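PDB 5KBP: glycosyl hydrolase, family 38 from Enterococcus faecalis, which probably hydrolyses alpha-mannosidic linkages in carbohydrates. Local coordinates for residues A[125-129]-A[192-196]; A[172-176]-A[186-190]. All coordinates share one frame; numbering follows the deposited sequence.

Interaction 1. Residues A[125-129]-A[192-196]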
ATOM      1  N   TYR A 125      -9.664  -8.450  25.901  1.00 48.37           N
ATOM      2  CA  TYR A 125     -10.413  -7.255  25.520  1.00 46.61           C
ATOM      3  C   TYR A 125     -11.086  -7.509  24.174  1.00 47.53           C
ATOM      4  O   TYR A 125     -10.436  -7.462  23.126  1.00 49.23           O
ATOM      5  CB  TYR A 125      -9.484  -6.044  25.473  1.00 47.65           C
ATOM      6  CG  TYR A 125     -10.173  -4.708  25.654  1.00 41.53           C
ATOM      7  CD1 TYR A 125     -10.840  -4.403  26.833  1.00 49.15           C
ATOM      8  CD2 TYR A 125     -10.130  -3.742  24.658  1.00 38.89           C
ATOM      9  CE1 TYR A 125     -11.464  -3.178  27.006  1.00 43.10           C
ATOM     10  CE2 TYR A 125     -10.747  -2.516  24.822  1.00 40.27           C
ATOM     11  CZ  TYR A 125     -11.412  -2.239  25.998  1.00 44.34           C
ATOM     12  OH  TYR A 125     -12.028  -1.020  26.164  1.00 43.51           O
ATOM     13  N   PHE A 126     -12.391  -7.776  24.208  1.00 51.42           N
ATOM     14  CA  PHE A 126     -13.195  -7.977  23.000  1.00 55.26           C
ATOM     15  C   PHE A 126     -14.419  -7.066  23.033  1.00 64.22           C
ATOM     16  O   PHE A 126     -15.560  -7.536  23.002  1.00 69.79           O
ATOM     17  CB  PHE A 126     -13.618  -9.439  22.867  1.00 46.90           C
ATOM     18  CG  PHE A 126     -12.480 -10.412  22.934  1.00 52.30           C
ATOM     19  CD1 PHE A 126     -11.783 -10.763  21.790  1.00 52.40           C
ATOM     20  CD2 PHE A 126     -12.112 -10.988  24.140  1.00 47.07           C
ATOM     21  CE1 PHE A 126     -10.739 -11.661  21.845  1.00 55.74           C
ATOM     22  CE2 PHE A 126     -11.066 -11.888  24.201  1.00 50.28           C
ATOM     23  CZ  PHE A 126     -10.381 -12.224  23.052  1.00 52.36           C
ATOM     24  N   PRO A 127     -14.218  -5.746  23.071  1.00 53.57           N
ATOM     25  CA  PRO A 127     -15.365  -4.851  23.291  1.00 50.23           C
ATOM     26  C   PRO A 127     -16.337  -4.805  22.126  1.00 49.56           C
ATOM     27  O   PRO A 127     -17.533  -4.573  22.347  1.00 54.14           O
ATOM     28  CB  PRO A 127     -14.700  -3.489  23.525  1.00 50.04           C
ATOM     29  CG  PRO A 127     -13.438  -3.563  22.741  1.00 52.79           C
ATOM     30  CD  PRO A 127     -12.972  -4.995  22.828  1.00 52.65           C
ATOM     31  N   ASP A 128     -15.872  -5.028  20.895  1.00 51.54           N
ATOM     32  CA  ASP A 128     -16.720  -4.883  19.718  1.00 62.31           C
ATOM     33  C   ASP A 128     -16.575  -6.058  18.755  1.00 67.15           C
ATOM     34  O   ASP A 128     -16.914  -5.927  17.575  1.00 81.34           O
ATOM     35  CB  ASP A 128     -16.409  -3.566  19.000  1.00 71.85           C
ATOM     36  CG  ASP A 128     -17.561  -3.080  18.147  1.00 83.10           C
ATOM     37  OD1 ASP A 128     -18.716  -3.443  18.450  1.00 86.33           O
ATOM     38  OD2 ASP A 128     -17.310  -2.336  17.175  1.00 86.52           O
ATOM     39  N   THR A 129     -16.088  -7.201  19.232  1.00 63.36           N
ATOM     40  CA  THR A 129     -15.858  -8.342  18.355  1.00 66.31           C
ATOM     41  C   THR A 129     -17.186  -8.947  17.910  1.00 62.86           C
ATOM     42  O   THR A 129     -18.069  -9.212  18.732  1.00 60.68           O
ATOM     43  CB  THR A 129     -15.010  -9.397  19.066  1.00 66.48           C
ATOM     44  OG1 THR A 129     -13.835  -8.781  19.609  1.00 59.54           O
ATOM     45  CG2 THR A 129     -14.592 -10.491  18.093  1.00 67.72           C
ATOM     46  N   ASN A 192     -24.308  -2.492  29.392  1.00 46.06           N
ATOM     47  CA  ASN A 192     -24.749  -1.209  28.862  1.00 56.84           C
ATOM     48  C   ASN A 192     -23.742  -0.642  27.866  1.00 55.30           C
ATOM     49  O   ASN A 192     -23.569   0.576  27.775  1.00 53.62           O
ATOM     50  CB  ASN A 192     -25.004  -0.218  29.996  1.00 60.23           C
ATOM     51  CG  ASN A 192     -26.337  -0.448  30.679  1.00 57.42           C
ATOM     52  OD1 ASN A 192     -27.376   0.013  30.206  1.00 62.68           O
ATOM     53  ND2 ASN A 192     -26.316  -1.164  31.797  1.00 54.03           N
ATOM     54  N   TRP A 193     -23.063  -1.528  27.130  1.00 46.66           N
ATOM     55  CA  TRP A 193     -22.075  -1.174  26.113  1.00 49.21           C
ATOM     56  C   TRP A 193     -20.851  -0.506  26.731  1.00 55.49           C
ATOM     57  O   TRP A 193     -20.881  -0.093  27.895  1.00 52.34           O
ATOM     58  CB  TRP A 193     -22.706  -0.279  25.040  1.00 48.67           C
ATOM     59  CG  TRP A 193     -22.035  -0.357  23.704  1.00 60.06           C
ATOM     60  CD1 TRP A 193     -21.529   0.684  22.981  1.00 59.07           C
ATOM     61  CD2 TRP A 193     -21.795  -1.539  22.927  1.00 63.13           C
ATOM     62  NE1 TRP A 193     -20.992   0.224  21.803  1.00 59.66           N
ATOM     63  CE2 TRP A 193     -21.141  -1.137  21.746  1.00 63.90           C
ATOM     64  CE3 TRP A 193     -22.070  -2.898  23.117  1.00 64.38           C
ATOM     65  CZ2 TRP A 193     -20.760  -2.043  20.758  1.00 70.38           C
ATOM     66  CZ3 TRP A 193     -21.688  -3.796  22.135  1.00 66.58           C
ATOM     67  CH2 TRP A 193     -21.039  -3.365  20.972  1.00 67.65           C
ATOM     68  N   TYR A 194     -19.762  -0.406  25.967  1.00 55.25           N
ATOM     69  CA  TYR A 194     -18.542   0.226  26.456  1.00 57.78           C
ATOM     70  C   TYR A 194     -18.591   1.749  26.378  1.00 63.56           C
ATOM     71  O   TYR A 194     -17.535   2.393  26.334  1.00 62.07           O
ATOM     72  CB  TYR A 194     -17.321  -0.305  25.695  1.00 46.69           C
ATOM     73  CG  TYR A 194     -17.410  -0.217  24.184  1.00 46.81           C
ATOM     74  CD1 TYR A 194     -17.207   0.989  23.521  1.00 48.05           C
ATOM     75  CD2 TYR A 194     -17.668  -1.347  23.419  1.00 49.46           C
ATOM     76  CE1 TYR A 194     -17.279   1.069  22.141  1.00 50.12           C
ATOM     77  CE2 TYR A 194     -17.739  -1.276  22.040  1.00 48.77           C
ATOM     78  CZ  TYR A 194     -17.544  -0.067  21.406  1.00 58.09           C
ATOM     79  OH  TYR A 194     -17.617   0.002  20.033  1.00 61.74           O
ATOM     80  N   SER A 195     -19.788   2.337  26.370  1.00 65.83           N
ATOM     81  CA  SER A 195     -19.943   3.781  26.273  1.00 57.22           C
ATOM     82  C   SER A 195     -20.920   4.339  27.299  1.00 52.62           C
ATOM     83  O   SER A 195     -21.353   5.489  27.158  1.00 48.37           O
ATOM     84  CB  SER A 195     -20.400   4.174  24.864  1.00 58.99           C
ATOM     85  OG  SER A 195     -21.601   3.507  24.516  1.00 54.12           O
ATOM     86  N   ASN A 196     -21.279   3.562  28.323  1.00 53.42           N
ATOM     87  CA  ASN A 196     -22.272   4.026  29.288  1.00 55.73           C
ATOM     88  C   ASN A 196     -21.775   5.230  30.076  1.00 52.72           C
ATOM     89  O   ASN A 196     -22.580   6.062  30.509  1.00 61.71           O
ATOM     90  CB  ASN A 196     -22.655   2.891  30.238  1.00 53.70           C
ATOM     91  CG  ASN A 196     -21.482   2.400  31.061  1.00 64.42           C
ATOM     92  OD1 ASN A 196     -20.348   2.356  30.585  1.00 69.37           O
ATOM     93  ND2 ASN A 196     -21.748   2.030  32.309  1.00 61.99           N
TER

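Interaction 2. Residues A[172-176]-A[186-190]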
ATOM      1  N   TYR A 172     -26.669 -11.209  35.303  1.00 70.28           N
ATOM      2  CA  TYR A 172     -25.737 -10.185  35.743  1.00 66.46           C
ATOM      3  C   TYR A 172     -24.756  -9.845  34.630  1.00 59.57           C
ATOM      4  O   TYR A 172     -24.594 -10.592  33.662  1.00 63.75           O
ATOM      5  CB  TYR A 172     -24.965 -10.634  36.992  1.00 71.04           C
ATOM      6  CG  TYR A 172     -25.837 -11.246  38.063  1.00 74.99           C
ATOM      7  CD1 TYR A 172     -26.590 -10.448  38.914  1.00 72.67           C
ATOM      8  CD2 TYR A 172     -25.904 -12.624  38.227  1.00 80.34           C
ATOM      9  CE1 TYR A 172     -27.386 -11.004  39.897  1.00 84.24           C
ATOM     10  CE2 TYR A 172     -26.698 -13.189  39.206  1.00 83.52           C
ATOM     11  CZ  TYR A 172     -27.437 -12.374  40.038  1.00 87.39           C
ATOM     12  OH  TYR A 172     -28.229 -12.933  41.016  1.00 87.87           O
ATOM     13  N   SER A 173     -24.100  -8.695  34.787  1.00 47.06           N
ATOM     14  CA  SER A 173     -23.034  -8.274  33.888  1.00 43.44           C
ATOM     15  C   SER A 173     -21.709  -8.965  34.185  1.00 46.01           C
ATOM     16  O   SER A 173     -20.715  -8.681  33.507  1.00 48.29           O
ATOM     17  CB  SER A 173     -22.857  -6.755  33.956  1.00 41.92           C
ATOM     18  OG  SER A 173     -22.825  -6.302  35.297  1.00 44.52           O
ATOM     19  N   GLU A 174     -21.672  -9.846  35.182  1.00 50.56           N
ATOM     20  CA  GLU A 174     -20.530 -10.704  35.456  1.00 47.48           C
ATOM     21  C   GLU A 174     -20.976 -12.152  35.320  1.00 54.82           C
ATOM     22  O   GLU A 174     -22.105 -12.496  35.683  1.00 57.57           O
ATOM     23  CB  GLU A 174     -19.954 -10.461  36.857  1.00 53.08           C
ATOM     24  CG  GLU A 174     -19.505  -9.031  37.130  1.00 60.25           C
ATOM     25  CD  GLU A 174     -20.663  -8.094  37.413  1.00 62.94           C
ATOM     26  OE1 GLU A 174     -20.681  -6.978  36.851  1.00 63.18           O
ATOM     27  OE2 GLU A 174     -21.560  -8.476  38.192  1.00 60.15           O
ATOM     28  N   MET A 175     -20.095 -12.998  34.796  1.00 56.97           N
ATOM     29  CA  MET A 175     -20.473 -14.373  34.504  1.00 55.94           C
ATOM     30  C   MET A 175     -19.219 -15.223  34.383  1.00 54.75           C
ATOM     31  O   MET A 175     -18.103 -14.712  34.256  1.00 51.41           O
ATOM     32  CB  MET A 175     -21.310 -14.455  33.223  1.00 57.73           C
ATOM     33  CG  MET A 175     -20.517 -14.173  31.954  1.00 61.33           C
ATOM     34  SD  MET A 175     -21.559 -13.737  30.551  1.00 65.76           S
ATOM     35  CE  MET A 175     -22.285 -12.210  31.141  1.00 65.72           C
ATOM     36  N   TRP A 176     -19.422 -16.537  34.428  1.00 52.57           N
ATOM     37  CA  TRP A 176     -18.365 -17.492  34.140  1.00 48.57           C
ATOM     38  C   TRP A 176     -18.454 -17.918  32.683  1.00 53.68           C
ATOM     39  O   TRP A 176     -19.546 -18.159  32.160  1.00 58.96           O
ATOM     40  CB  TRP A 176     -18.465 -18.716  35.052  1.00 54.60           C
ATOM     41  CG  TRP A 176     -18.289 -18.397  36.501  1.00 61.00           C
ATOM     42  CD1 TRP A 176     -19.228 -18.511  37.484  1.00 63.15           C
ATOM     43  CD2 TRP A 176     -17.103 -17.898  37.131  1.00 65.22           C
ATOM     44  NE1 TRP A 176     -18.698 -18.120  38.690  1.00 66.82           N
ATOM     45  CE2 TRP A 176     -17.396 -17.739  38.500  1.00 65.72           C
ATOM     46  CE3 TRP A 176     -15.823 -17.573  36.672  1.00 62.32           C
ATOM     47  CZ2 TRP A 176     -16.455 -17.269  39.415  1.00 65.67           C
ATOM     48  CZ3 TRP A 176     -14.890 -17.107  37.582  1.00 63.34           C
ATOM     49  CH2 TRP A 176     -15.211 -16.959  38.938  1.00 66.65           C
ATOM     50  N   PHE A 186     -13.301 -15.741  33.998  1.00 49.33           N
ATOM     51  CA  PHE A 186     -14.264 -14.751  34.461  1.00 50.48           C
ATOM     52  C   PHE A 186     -14.662 -13.847  33.301  1.00 50.73           C
ATOM     53  O   PHE A 186     -13.798 -13.285  32.620  1.00 48.65           O
ATOM     54  CB  PHE A 186     -13.683 -13.921  35.607  1.00 47.39           C
ATOM     55  CG  PHE A 186     -14.574 -12.795  36.046  1.00 48.33           C
ATOM     56  CD1 PHE A 186     -15.734 -13.053  36.757  1.00 52.76           C
ATOM     57  CD2 PHE A 186     -14.254 -11.482  35.748  1.00 50.24           C
ATOM     58  CE1 PHE A 186     -16.559 -12.022  37.160  1.00 54.00           C
ATOM     59  CE2 PHE A 186     -15.074 -10.445  36.151  1.00 51.19           C
ATOM     60  CZ  PHE A 186     -16.229 -10.717  36.858  1.00 48.32           C
ATOM     61  N   GLY A 187     -15.966 -13.711  33.079  1.00 51.94           N
ATOM     62  CA  GLY A 187     -16.496 -12.916  31.985  1.00 50.43           C
ATOM     63  C   GLY A 187     -17.074 -11.607  32.494  1.00 49.77           C
ATOM     64  O   GLY A 187     -17.904 -11.596  33.406  1.00 57.85           O
ATOM     65  N   LEU A 188     -16.622 -10.507  31.892  1.00 44.92           N
ATOM     66  CA  LEU A 188     -17.103  -9.166  32.209  1.00 43.37           C
ATOM     67  C   LEU A 188     -17.842  -8.632  30.990  1.00 47.82           C
ATOM     68  O   LEU A 188     -17.223  -8.326  29.966  1.00 52.82           O
ATOM     69  CB  LEU A 188     -15.948  -8.248  32.604  1.00 41.99           C
ATOM     70  CG  LEU A 188     -16.308  -6.820  33.027  1.00 53.42           C
ATOM     71  CD1 LEU A 188     -17.261  -6.837  34.212  1.00 58.84           C
ATOM     72  CD2 LEU A 188     -15.056  -6.017  33.351  1.00 56.45           C
ATOM     73  N   LEU A 189     -19.162  -8.521  31.097  1.00 46.51           N
ATOM     74  CA  LEU A 189     -20.005  -8.097  29.989  1.00 49.41           C
ATOM     75  C   LEU A 189     -20.291  -6.605  30.090  1.00 48.12           C
ATOM     76  O   LEU A 189     -20.669  -6.109  31.157  1.00 50.44           O
ATOM     77  CB  LEU A 189     -21.320  -8.878  29.976  1.00 48.27           C
ATOM     78  CG  LEU A 189     -22.399  -8.355  29.027  1.00 49.64           C
ATOM     79  CD1 LEU A 189     -21.981  -8.530  27.574  1.00 45.80           C
ATOM     80  CD2 LEU A 189     -23.732  -9.037  29.296  1.00 53.21           C
ATOM     81  N   PHE A 190     -20.107  -5.892  28.977  1.00 46.36           N
ATOM     82  CA  PHE A 190     -20.546  -4.502  28.871  1.00 51.19           C
ATOM     83  C   PHE A 190     -22.051  -4.522  28.620  1.00 58.30           C
ATOM     84  O   PHE A 190     -22.536  -4.344  27.499  1.00 58.73           O
ATOM     85  CB  PHE A 190     -19.791  -3.771  27.766  1.00 43.10           C
ATOM     86  CG  PHE A 190     -18.299  -3.750  27.957  1.00 43.73           C
ATOM     87  CD1 PHE A 190     -17.737  -3.106  29.045  1.00 41.15           C
ATOM     88  CD2 PHE A 190     -17.460  -4.362  27.041  1.00 46.69           C
ATOM     89  CE1 PHE A 190     -16.366  -3.083  29.223  1.00 38.33           C
ATOM     90  CE2 PHE A 190     -16.089  -4.342  27.213  1.00 49.28           C
ATOM     91  CZ  PHE A 190     -15.541  -3.701  28.306  1.00 48.72           C
TER

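Interaction 1. Residues A[125-129]-A[192-196]
P127 and D128 meet W193 and Y194 where two loops converge beyond the C-terminal ends of parallel strands in the alpha/beta N-terminal domain of the family 38 glycosidases. No hydrogen bond joins the segments, and the contact is made by two aromatic rings set against the loop that follows strand 124-126. Y194 has its CG between the backbone N and the carbonyl carbon (chi1 53°), which turns the phenol toward P127. The edge of that ring receives the proline carbonyl, with P127 O 3.3 Å from Y194 CE2, while P127 CB rests 3.7 Å from Y194 CD2. Next to it the indole of W193 is layered against the phenol, its NE1 above one face of the tyrosine ring and offset toward the rim. The carboxylate of D128 stands nearly upright to the indole, the planes 85° apart, and is also steeply inclined to the phenol. D128 lies close to the hydroxyl without bonding to it: Y194 OH is 3.6 Å from D128 CG and instead hydrogen-bonds to D234. R152 forms a salt bridge with D128 OD1, and that same oxygen lies near the plane of the indole at its edge, 3.4 Å from W193 CZ2.

Interaction 2. Residues A[172-176]-A[186-190]
F186 and W176 form a non-hydrogen-bonded pair in an antiparallel beta hairpin, and their rings make a T-shaped stack. The edge of F186 is directed at the face of the six-membered ring of W176, with centroids 5.9 Å apart and planes at 76°. The phenylalanine CG lies anti to its own amide nitrogen, which carries the ring along the strand pair to E174, whose CG reaches F186 CZ at 3.7 Å near the ring plane. G187 follows as the hydrogen-bonded partner of M175: its N donates to M175 O at 2.6 Å, and M175 N returns a bond of 2.9 Å to G187 O. At L188 the side chain comes back to the face carrying F186, E174 and W176, where its CD1 lies loosely beside E174 CG. L189 extends the ladder past the last bridge, its N bonding to S173 O at 2.9 Å and 163°. Its CB meets M175 CE at 3.7 Å, because the methionine chain is bent at chi3 (64°) and folds its methyl back across the hairpin. The face bearing E174, F186 and L188 packs against helix 263-270, M175 and L189 lean on F150 of strand 147-150, and within the five-stranded mixed sheet the hairpin lies between strands 147-150 and 280-282.

Overall arrangement
Both interactions are largely buried and belong to the same N-terminal domain, yet they illustrate two ways of joining chain segments. Interaction 2 lies within the mixed sheet, where a regular backbone ladder sets the register and side chains fill in on both faces. Interaction 1 brings together loops that follow two strands of that sheet, 124-126 and 184-189, and sets ring edges against a carbonyl and a carboxylate; the D128 carboxylate and the Y194 hydroxyl find their strongest polar partners outside the contact. Strand 184-189 leads directly from one to the other, and interaction 2 is nested in the chain excursion closed by interaction 1. Their centres are about 12 Å apart, and F190 CE2 packs 4.0 Å from P127 CA.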